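Local coordinates for protein halohydrin epoxidase A (Corynebacterium sp., PDB 4Z9F) that probably catalyses the reversible loss of hydrogen halide from halohydrins to give epoxides, as a tetramer whose subunits have a Rossmann-like fold akin to that of short-chain dehydrogenases, at residues Ala153-Ala156 with Leu157-Ala161; Pro110-Leu113 with Leu114-Ala117; Ala229-Gly233 with Gln234-Phe238; Ala142-Pro145 with Leu146-Pro149. The protein carries 1 engineered substitution. One frame throughout, in Å; residues are numbered along the deposited sequence.

How the contacts relate
Along the chain the order is contact 2, contact 4, contact 1, contact 3. Contact 2 lies on helix 96-123; contact 4 joins the preceding loop to the start of helix 147-165 and contact 1 is that helix's middle, their centres about 17 Å apart. Contact 3 comprises the turn before strand 235-238 and that strand, the last at one end of a parallel Rossmann-type sheet. Contact 1 is the hub: it packs on contact 2, centres about 12 Å apart, through L157 and I111, and on contact 3, also about 12 Å away, through V155 and F235. Contacts 1, 2 and 4 all meet the second subunit; contact 3 meets the third, which E159 of contact 1 also touches, so this core also builds the tetramer.

Contact 1: Ala153-Ala156 with Leu157-Ala161; sequences ATVA and LVESA
From A153 to A161 the chain is regular alpha helix, in which the carbonyls of A153, T154, V155 and A156 each accept the N-H of the residue four further on. The bond from E159 N to V155 O is 3.0 Å long, nearly straight at 161° and lies in the carbonyl plane; that from V158 N to T154 O, 3.1 Å, comes in tilted from the plane. Side chains fill in over these bonds. V155 and E159, one turn apart, lie alongside each other and point the same way: CG of E159 rests 3.3 Å from V155 O, and its extended chain carries OE1 to 4.0 Å from CG1 of V155. That carboxylate has its main partner in K138, with which it forms a salt bridge, so the valine methyl merely flanks an oxygen whose charge is already met. V158 holds CG2 beside its backbone N, which sets this methyl 3.4 Å from T154 O, while the side chain packs on L172 and A174 of strand 170-177. Helix 147-165 is the crossover of a right-handed beta-alpha-beta unit between strands 127-132 and 170-177, and a branched valine suits the face laid on the sheet. Where A156 and S160 meet the second subunit, small side chains allow close approach: A156 packs on A152 of that subunit, and S160 OG, anti to its own N, hydrogen-bonds to L141 O there. T154 OG1 is satisfied by L106 O. The chemistry thus implies a helix whose polar ends at T154, E159 and S160 each find a partner, while V155, L157 and V158 give apolar packing.

Contact 2: Pro110-Leu113 with Leu114-Ala117; sequences PILL and LQSA
S116 holds OG between its backbone N and carbonyl carbon (chi1 75°), folding the hydroxyl back onto the preceding turn, where it donates to L113 O at 2.7 Å. Q115 instead sets CG anti to its N (chi1 177°) and runs out extended, alongside L112, so that its OE1 ends 3.9 Å from CD2 of that leucine. L113 O takes a second, weak bond from A117 N at 3.1 Å, and the hydroxyl thus supplies this carbonyl with another donor where the helical bond is weak. L112 O is gripped twice as well: by S116 N at 3.1 Å and by a water at 3.0 Å that also donates to Q115 OE1, 2.7 Å away. The water clips the glutamine's oxygen to the backbone, leaving NE2 to bond I91 O and T94 O of the second subunit. This is the long helix 96-123 of the Rossmann-like fold, which lies next to helix 147-165 and, as in short-chain dehydrogenases, packs against its counterpart in the second subunit. I111 touches L157 of the same chain and F103 of the second subunit. L113 and A117 face I76 of the central strand 73-79, where branched and small apolar groups fit against the sheet. P110 has no N-H to give to the turn before, and the helix is kinked there, yet its carbonyl accepts L114 N at 2.8 Å in an almost straight bond.

Contact 3: Ala229-Gly233 with Gln234-Phe238; sequences APIVG and QFFAF
Q234 NE2 donates to two carbonyls, I231 O of its own chain at 3.0 Å and A237 O of the third subunit. The first bond is straight (166°) and leaves in the plane of the amide, whereas at the acceptor it arrives well to the side of the C=O direction. This is the turn into strand 235-238, the last strand of the parallel Rossmann-type sheet, hydrogen-bonded to strand 170-177. The glutamine reaches back because CG sits between the backbone N and carbonyl carbon (chi1 67°) with the chain extended beyond: CG passes 3.4 Å from I231 O and NE2 comes to 3.5 Å from CB of I231. The bond to A237 is repeated by its counterpart, with A237 O receiving NE2 of Q234 of the third subunit, so a long, planar amide suits a position that ties the turn and the interface together. G233 allows the chain to turn here; its positive phi would press a side chain against the carbonyl oxygen of V232. I231 and F236 cross at about a right angle, and both lean on L223 of helix 213-224, an apolar pair in keeping with a buried junction of turn and strand. The backbone N of Q234 is buried with no partner in the model. At the ring's far end, CZ of F236 meets CD1 of I231 at 3.9 Å.

Contact 4: Ala142-Pro145 with Leu146-Pro149; sequences AYNP and LYGP
N144 runs alongside Y147, and its side chain can be followed outward. CB lies 4.0 Å from G148 N and 4.2 Å from CD1 of Y147; CG keeps the same 4.2 Å from CD1; and ND2, at the tip, approaches CD1 to 4.0 Å. The amide and the tyrosine ring are turned 48° apart, so this is oblique van der Waals packing, while ND2 spends its hydrogen bond on N87 O. The backbone of N144 joins in: its O accepts G148 N at 2.9 Å, with the donor 40° above the carbonyl plane. Glycine suits position 148 since a side chain there would run into N144 O. The two prolines shape what follows. P145 has no N-H and stiffens the approach to the helix, and P149, in its first turn, has none to offer the carbonyl four residues back. Accordingly P145 O is buried without a polar partner and meets ring carbon CG of P149 at 3.3 Å. L146 packs on I111 of the second subunit and P149 on L157 there, apolar residues at an apolar interface. The OH of Y147 and NH1 of R151, one turn on, are hydrogen-bonded. A tyrosine opening this helix with an arginine four residues later is the arrangement known from the Ser-Tyr-Arg active site of halohydrin dehalogenases, akin to the Tyr-x-x-x-Lys motif of short-chain dehydrogenases, and Y147 probably serves in that site.

Contact 1: Ala153-Ala156 with Leu157-Ala161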
loop_
_atom_site.group_PDB
_atom_site.type_symbol
_atom_site.label_atom_id
_atom_site.label_comp_id
_atom_site.label_asym_id
_atom_site.label_seq_id
_atom_site.Cartn_x
_atom_site.Cartn_y
_atom_site.Cartn_z
ATOM N N ALA C 153 -9.615 10.402 -0.180
ATOM C CA ALA C 153 -9.610 11.312 0.966
ATOM C C ALA C 153 -10.370 10.710 2.140
ATOM O O ALA C 153 -9.915 10.785 3.286
ATOM C CB ALA C 153 -10.205 12.672 0.576
ATOM N N THR C 154 -11.513 10.078 1.872
ATOM C CA THR C 154 -12.332 9.536 2.949
ATOM C C THR C 154 -11.760 8.237 3.513
ATOM O O THR C 154 -11.931 7.940 4.700
ATOM C CB THR C 154 -13.766 9.357 2.450
ATOM O OG1 THR C 154 -14.270 10.636 2.054
ATOM C CG2 THR C 154 -14.646 8.793 3.513
ATOM N N VAL C 155 -11.047 7.463 2.706
ATOM C CA VAL C 155 -10.324 6.344 3.289
ATOM C C VAL C 155 -9.242 6.858 4.231
ATOM O O VAL C 155 -9.050 6.324 5.327
ATOM C CB VAL C 155 -9.739 5.451 2.180
ATOM C CG1 VAL C 155 -8.916 4.317 2.793
ATOM C CG2 VAL C 155 -10.866 4.877 1.312
ATOM N N ALA C 156 -8.514 7.895 3.807
ATOM C CA ALA C 156 -7.473 8.489 4.642
ATOM C C ALA C 156 -8.059 9.139 5.888
ATOM O O ALA C 156 -7.402 9.180 6.938
ATOM C CB ALA C 156 -6.685 9.520 3.830
ATOM N N LEU C 157 -9.283 9.658 5.792
ATOM C CA LEU C 157 -9.945 10.178 6.986
ATOM C C LEU C 157 -10.162 9.066 8.005
ATOM O O LEU C 157 -9.881 9.236 9.199
ATOM C CB LEU C 157 -11.269 10.838 6.602
ATOM C CG LEU C 157 -12.240 11.208 7.735
ATOM C CD1 LEU C 157 -11.765 12.473 8.428
ATOM C CD2 LEU C 157 -13.631 11.391 7.155
ATOM N N VAL C 158 -10.621 7.905 7.542
ATOM C CA VAL C 158 -10.770 6.746 8.416
ATOM C C VAL C 158 -9.439 6.368 9.057
ATOM O O VAL C 158 -9.347 6.177 10.277
ATOM C CB VAL C 158 -11.356 5.566 7.626
ATOM C CG1 VAL C 158 -11.222 4.277 8.412
ATOM C CG2 VAL C 158 -12.806 5.853 7.276
ATOM N N GLU C 159 -8.391 6.213 8.240
ATOM C CA GLU C 159 -7.118 5.733 8.770
ATOM C C GLU C 159 -6.543 6.705 9.794
ATOM O O GLU C 159 -5.926 6.287 10.779
ATOM C CB GLU C 159 -6.128 5.519 7.625
ATOM C CG GLU C 159 -6.607 4.472 6.659
ATOM C CD GLU C 159 -5.619 4.196 5.540
ATOM O OE1 GLU C 159 -5.725 3.103 4.950
ATOM O OE2 GLU C 159 -4.756 5.065 5.253
ATOM N N SER C 160 -6.741 8.006 9.577
ATOM C CA SER C 160 -6.144 9.001 10.461
ATOM C C SER C 160 -7.009 9.257 11.693
ATOM O O SER C 160 -6.493 9.311 12.817
ATOM C CB SER C 160 -5.914 10.310 9.714
ATOM O OG SER C 160 -5.539 11.320 10.644
ATOM N N ALA C 161 -8.318 9.443 11.495
ATOM C CA ALA C 161 -9.205 9.744 12.619
ATOM C C ALA C 161 -9.274 8.590 13.612
ATOM O O ALA C 161 -9.491 8.812 14.809
ATOM C CB ALA C 161 -10.602 10.081 12.101
#

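Contact 2: Pro110-Leu113 with Leu114-Ala117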
loop_
_atom_site.group_PDB
_atom_site.type_symbol
_atom_site.label_atom_id
_atom_site.label_comp_id
_atom_site.label_asym_id
_atom_site.label_seq_id
_atom_site.Cartn_x
_atom_site.Cartn_y
_atom_site.Cartn_z
ATOM N N PRO C 110 -19.175 13.370 4.365
ATOM C CA PRO C 110 -18.838 12.468 5.477
ATOM C C PRO C 110 -18.009 13.131 6.575
ATOM O O PRO C 110 -18.176 12.776 7.745
ATOM C CB PRO C 110 -18.074 11.321 4.794
ATOM C CG PRO C 110 -17.653 11.865 3.450
ATOM C CD PRO C 110 -18.703 12.850 3.065
ATOM N N ILE C 111 -17.140 14.095 6.253
ATOM C CA ILE C 111 -16.372 14.774 7.299
ATOM C C ILE C 111 -17.298 15.561 8.226
ATOM O O ILE C 111 -17.176 15.500 9.454
ATOM C CB ILE C 111 -15.299 15.682 6.675
ATOM C CG1 ILE C 111 -14.103 14.844 6.222
ATOM C CG2 ILE C 111 -14.851 16.746 7.676
ATOM C CD1 ILE C 111 -13.095 15.620 5.403
ATOM N N LEU C 112 -18.234 16.320 7.649
ATOM C CA LEU C 112 -19.174 17.084 8.467
ATOM C C LEU C 112 -20.048 16.162 9.305
ATOM O O LEU C 112 -20.374 16.483 10.454
ATOM C CB LEU C 112 -20.048 17.987 7.587
ATOM C CG LEU C 112 -19.361 19.147 6.862
ATOM C CD1 LEU C 112 -20.382 19.983 6.111
ATOM C CD2 LEU C 112 -18.556 20.007 7.824
ATOM N N LEU C 113 -20.456 15.020 8.742
ATOM C CA LEU C 113 -21.208 14.038 9.516
ATOM C C LEU C 113 -20.373 13.499 10.670
ATOM O O LEU C 113 -20.816 13.501 11.823
ATOM C CB LEU C 113 -21.667 12.893 8.616
ATOM C CG LEU C 113 -22.255 11.664 9.320
ATOM C CD1 LEU C 113 -23.514 12.048 10.083
ATOM C CD2 LEU C 113 -22.585 10.586 8.309
ATOM N N LEU C 114 -19.154 13.030 10.376
ATOM C CA LEU C 114 -18.282 12.522 11.435
ATOM C C LEU C 114 -18.010 13.585 12.498
ATOM O O LEU C 114 -18.030 13.284 13.697
ATOM C CB LEU C 114 -16.964 12.010 10.836
ATOM C CG LEU C 114 -15.898 11.529 11.825
ATOM C CD1 LEU C 114 -16.362 10.301 12.599
ATOM C CD2 LEU C 114 -14.570 11.263 11.118
ATOM N N GLN C 115 -17.749 14.832 12.078
ATOM C CA GLN C 115 -17.462 15.903 13.034
ATOM C C GLN C 115 -18.602 16.052 14.028
ATOM O O GLN C 115 -18.379 16.133 15.242
ATOM C CB GLN C 115 -17.214 17.230 12.300
ATOM C CG GLN C 115 -16.982 18.438 13.217
ATOM C CD GLN C 115 -16.798 19.765 12.470
ATOM O OE1 GLN C 115 -17.636 20.158 11.657
ATOM N NE2 GLN C 115 -15.697 20.472 12.768
ATOM N N SER C 116 -19.839 16.085 13.518
ATOM C CA SER C 116 -21.023 16.228 14.360
ATOM C C SER C 116 -21.243 15.022 15.263
ATOM O O SER C 116 -21.915 15.145 16.285
ATOM C CB SER C 116 -22.267 16.437 13.483
ATOM O OG SER C 116 -22.671 15.218 12.869
ATOM N N ALA C 117 -20.684 13.865 14.918
ATOM C CA ALA C 117 -20.966 12.637 15.654
ATOM C C ALA C 117 -20.018 12.395 16.827
ATOM O O ALA C 117 -20.375 11.647 17.744
ATOM C CB ALA C 117 -20.903 11.435 14.700
HETATM O O HOH W 1 -20.238 19.348 11.374
#

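Contact 3: Ala229-Gly233 with Gln234-Phe238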
loop_
_atom_site.group_PDB
_atom_site.type_symbol
_atom_site.label_atom_id
_atom_site.label_comp_id
_atom_site.label_asym_id
_atom_site.label_seq_id
_atom_site.Cartn_x
_atom_site.Cartn_y
_atom_site.Cartn_z
ATOM N N ALA C 229 -12.875 -5.903 17.494
ATOM C CA ALA C 229 -12.448 -4.511 17.618
ATOM C C ALA C 229 -11.019 -4.222 17.145
ATOM O O ALA C 229 -10.790 -3.145 16.591
ATOM C CB ALA C 229 -12.597 -4.055 19.072
ATOM N N PRO C 230 -10.034 -5.112 17.331
ATOM C CA PRO C 230 -8.659 -4.755 16.930
ATOM C C PRO C 230 -8.447 -4.546 15.430
ATOM O O PRO C 230 -7.343 -4.131 15.048
ATOM C CB PRO C 230 -7.829 -5.939 17.435
ATOM C CG PRO C 230 -8.608 -6.462 18.605
ATOM C CD PRO C 230 -10.030 -6.353 18.138
ATOM N N ILE C 231 -9.422 -4.834 14.561
ATOM C CA ILE C 231 -9.212 -4.580 13.134
ATOM C C ILE C 231 -9.644 -3.147 12.813
ATOM O O ILE C 231 -9.704 -2.738 11.650
ATOM C CB ILE C 231 -9.938 -5.624 12.256
ATOM C CG1 ILE C 231 -11.455 -5.555 12.432
ATOM C CG2 ILE C 231 -9.471 -7.029 12.594
ATOM C CD1 ILE C 231 -12.190 -6.616 11.647
ATOM N N VAL C 232 -9.891 -2.355 13.861
ATOM C CA VAL C 232 -10.304 -0.965 13.687
ATOM C C VAL C 232 -9.323 -0.170 12.831
ATOM O O VAL C 232 -8.099 -0.341 12.909
ATOM C CB VAL C 232 -10.467 -0.301 15.067
ATOM C CG1 VAL C 232 -9.142 -0.297 15.818
ATOM C CG2 VAL C 232 -10.995 1.127 14.932
ATOM N N GLY C 233 -9.861 0.737 12.027
ATOM C CA GLY C 233 -9.053 1.793 11.445
ATOM C C GLY C 233 -8.409 1.476 10.115
ATOM O O GLY C 233 -7.464 2.175 9.714
ATOM N N GLN C 234 -8.915 0.481 9.396
ATOM C CA GLN C 234 -8.358 0.108 8.107
ATOM C C GLN C 234 -9.460 -0.008 7.059
ATOM O O GLN C 234 -10.660 0.029 7.353
ATOM C CB GLN C 234 -7.582 -1.210 8.195
ATOM C CG GLN C 234 -8.432 -2.444 8.486
ATOM C CD GLN C 234 -7.589 -3.673 8.752
ATOM O OE1 GLN C 234 -6.796 -4.091 7.902
ATOM N NE2 GLN C 234 -7.745 -4.262 9.941
ATOM N N PHE C 235 -9.002 -0.161 5.827
ATOM C CA PHE C 235 -9.819 -0.320 4.633
ATOM C C PHE C 235 -9.976 -1.803 4.304
ATOM O O PHE C 235 -9.003 -2.568 4.361
ATOM C CB PHE C 235 -9.133 0.449 3.491
ATOM C CG PHE C 235 -9.679 0.185 2.104
ATOM C CD1 PHE C 235 -10.558 1.082 1.504
ATOM C CD2 PHE C 235 -9.237 -0.912 1.366
ATOM C CE1 PHE C 235 -11.010 0.869 0.188
ATOM C CE2 PHE C 235 -9.706 -1.143 0.079
ATOM C CZ PHE C 235 -10.587 -0.244 -0.519
ATOM N N PHE C 236 -11.198 -2.206 3.953
ATOM C CA PHE C 236 -11.502 -3.577 3.542
ATOM C C PHE C 236 -12.003 -3.567 2.104
ATOM O O PHE C 236 -13.043 -2.967 1.807
ATOM C CB PHE C 236 -12.560 -4.231 4.441
ATOM C CG PHE C 236 -12.205 -4.235 5.905
ATOM C CD1 PHE C 236 -12.916 -3.457 6.803
ATOM C CD2 PHE C 236 -11.160 -5.007 6.375
ATOM C CE1 PHE C 236 -12.587 -3.444 8.147
ATOM C CE2 PHE C 236 -10.830 -5.012 7.727
ATOM C CZ PHE C 236 -11.548 -4.228 8.611
ATOM N N ALA C 237 -11.275 -4.233 1.217
ATOM C CA ALA C 237 -11.784 -4.451 -0.128
ATOM C C ALA C 237 -12.980 -5.395 -0.076
ATOM O O ALA C 237 -12.989 -6.370 0.676
ATOM C CB ALA C 237 -10.695 -5.041 -1.023
ATOM N N PHE C 238 -13.998 -5.100 -0.880
ATOM C CA PHE C 238 -15.172 -5.966 -1.027
ATOM C C PHE C 238 -15.349 -6.113 -2.534
ATOM O O PHE C 238 -16.215 -5.486 -3.135
ATOM C CB PHE C 238 -16.411 -5.368 -0.322
ATOM C CG PHE C 238 -17.620 -6.271 -0.322
ATOM C CD1 PHE C 238 -17.853 -7.141 0.723
ATOM C CD2 PHE C 238 -18.530 -6.229 -1.372
ATOM C CE1 PHE C 238 -18.967 -7.973 0.723
ATOM C CE2 PHE C 238 -19.642 -7.059 -1.387
ATOM C CZ PHE C 238 -19.862 -7.927 -0.332
#

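Contact 4: Ala142-Pro145 with Leu146-Pro149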
loop_
_atom_site.group_PDB
_atom_site.type_symbol
_atom_site.label_atom_id
_atom_site.label_comp_id
_atom_site.label_asym_id
_atom_site.label_seq_id
_atom_site.Cartn_x
_atom_site.Cartn_y
_atom_site.Cartn_z
ATOM N N ALA C 142 -8.451 4.349 -14.468
ATOM C CA ALA C 142 -8.309 5.418 -15.457
ATOM C C ALA C 142 -9.552 6.295 -15.559
ATOM O O ALA C 142 -9.440 7.502 -15.803
ATOM C CB ALA C 142 -7.995 4.829 -16.834
ATOM N N TYR C 143 -10.731 5.720 -15.388
ATOM C CA TYR C 143 -11.956 6.451 -15.674
ATOM C C TYR C 143 -12.556 7.110 -14.440
ATOM O O TYR C 143 -13.654 7.669 -14.527
ATOM C CB TYR C 143 -12.976 5.526 -16.336
ATOM C CG TYR C 143 -13.046 4.132 -15.742
ATOM C CD1 TYR C 143 -13.863 3.859 -14.648
ATOM C CD2 TYR C 143 -12.317 3.079 -16.298
ATOM C CE1 TYR C 143 -13.949 2.578 -14.110
ATOM C CE2 TYR C 143 -12.392 1.793 -15.766
ATOM C CZ TYR C 143 -13.215 1.550 -14.673
ATOM O OH TYR C 143 -13.297 0.285 -14.142
ATOM N N ASN C 144 -11.851 7.083 -13.307
ATOM C CA ASN C 144 -12.297 7.731 -12.071
ATOM C C ASN C 144 -11.270 8.743 -11.555
ATOM O O ASN C 144 -10.864 8.666 -10.390
ATOM C CB ASN C 144 -12.570 6.693 -10.983
ATOM C CG ASN C 144 -13.563 5.640 -11.393
ATOM O OD1 ASN C 144 -13.256 4.440 -11.372
ATOM N ND2 ASN C 144 -14.772 6.064 -11.740
ATOM N N PRO C 145 -10.863 9.735 -12.357
ATOM C CA PRO C 145 -9.792 10.637 -11.906
ATOM C C PRO C 145 -10.246 11.752 -10.977
ATOM O O PRO C 145 -9.391 12.490 -10.470
ATOM C CB PRO C 145 -9.251 11.215 -13.215
ATOM C CG PRO C 145 -10.485 11.267 -14.102
ATOM C CD PRO C 145 -11.368 10.117 -13.694
ATOM N N LEU C 146 -11.544 11.928 -10.762
ATOM C CA LEU C 146 -12.039 12.865 -9.761
ATOM C C LEU C 146 -12.714 12.153 -8.607
ATOM O O LEU C 146 -12.494 12.511 -7.442
ATOM C CB LEU C 146 -13.020 13.857 -10.396
ATOM C CG LEU C 146 -12.393 14.736 -11.481
ATOM C CD1 LEU C 146 -13.460 15.555 -12.177
ATOM C CD2 LEU C 146 -11.323 15.635 -10.875
ATOM N N TYR C 147 -13.514 11.139 -8.943
ATOM C CA TYR C 147 -14.151 10.254 -7.970
ATOM C C TYR C 147 -13.125 9.506 -7.129
ATOM O O TYR C 147 -13.317 9.322 -5.923
ATOM C CB TYR C 147 -15.041 9.276 -8.734
ATOM C CG TYR C 147 -15.826 8.229 -7.968
ATOM C CD1 TYR C 147 -15.359 6.926 -7.868
ATOM C CD2 TYR C 147 -17.077 8.509 -7.446
ATOM C CE1 TYR C 147 -16.094 5.945 -7.216
ATOM C CE2 TYR C 147 -17.815 7.542 -6.787
ATOM C CZ TYR C 147 -17.320 6.257 -6.680
ATOM O OH TYR C 147 -18.042 5.275 -6.034
ATOM N N GLY C 148 -12.039 9.043 -7.749
ATOM C CA GLY C 148 -10.989 8.366 -7.022
ATOM C C GLY C 148 -10.397 9.224 -5.918
ATOM O O GLY C 148 -10.379 8.825 -4.749
ATOM N N PRO C 149 -9.854 10.397 -6.272
ATOM C CA PRO C 149 -9.342 11.309 -5.233
ATOM C C PRO C 149 -10.314 11.549 -4.085
ATOM O O PRO C 149 -9.913 11.494 -2.914
ATOM C CB PRO C 149 -9.061 12.586 -6.028
ATOM C CG PRO C 149 -8.587 12.049 -7.349
ATOM C CD PRO C 149 -9.459 10.844 -7.620
#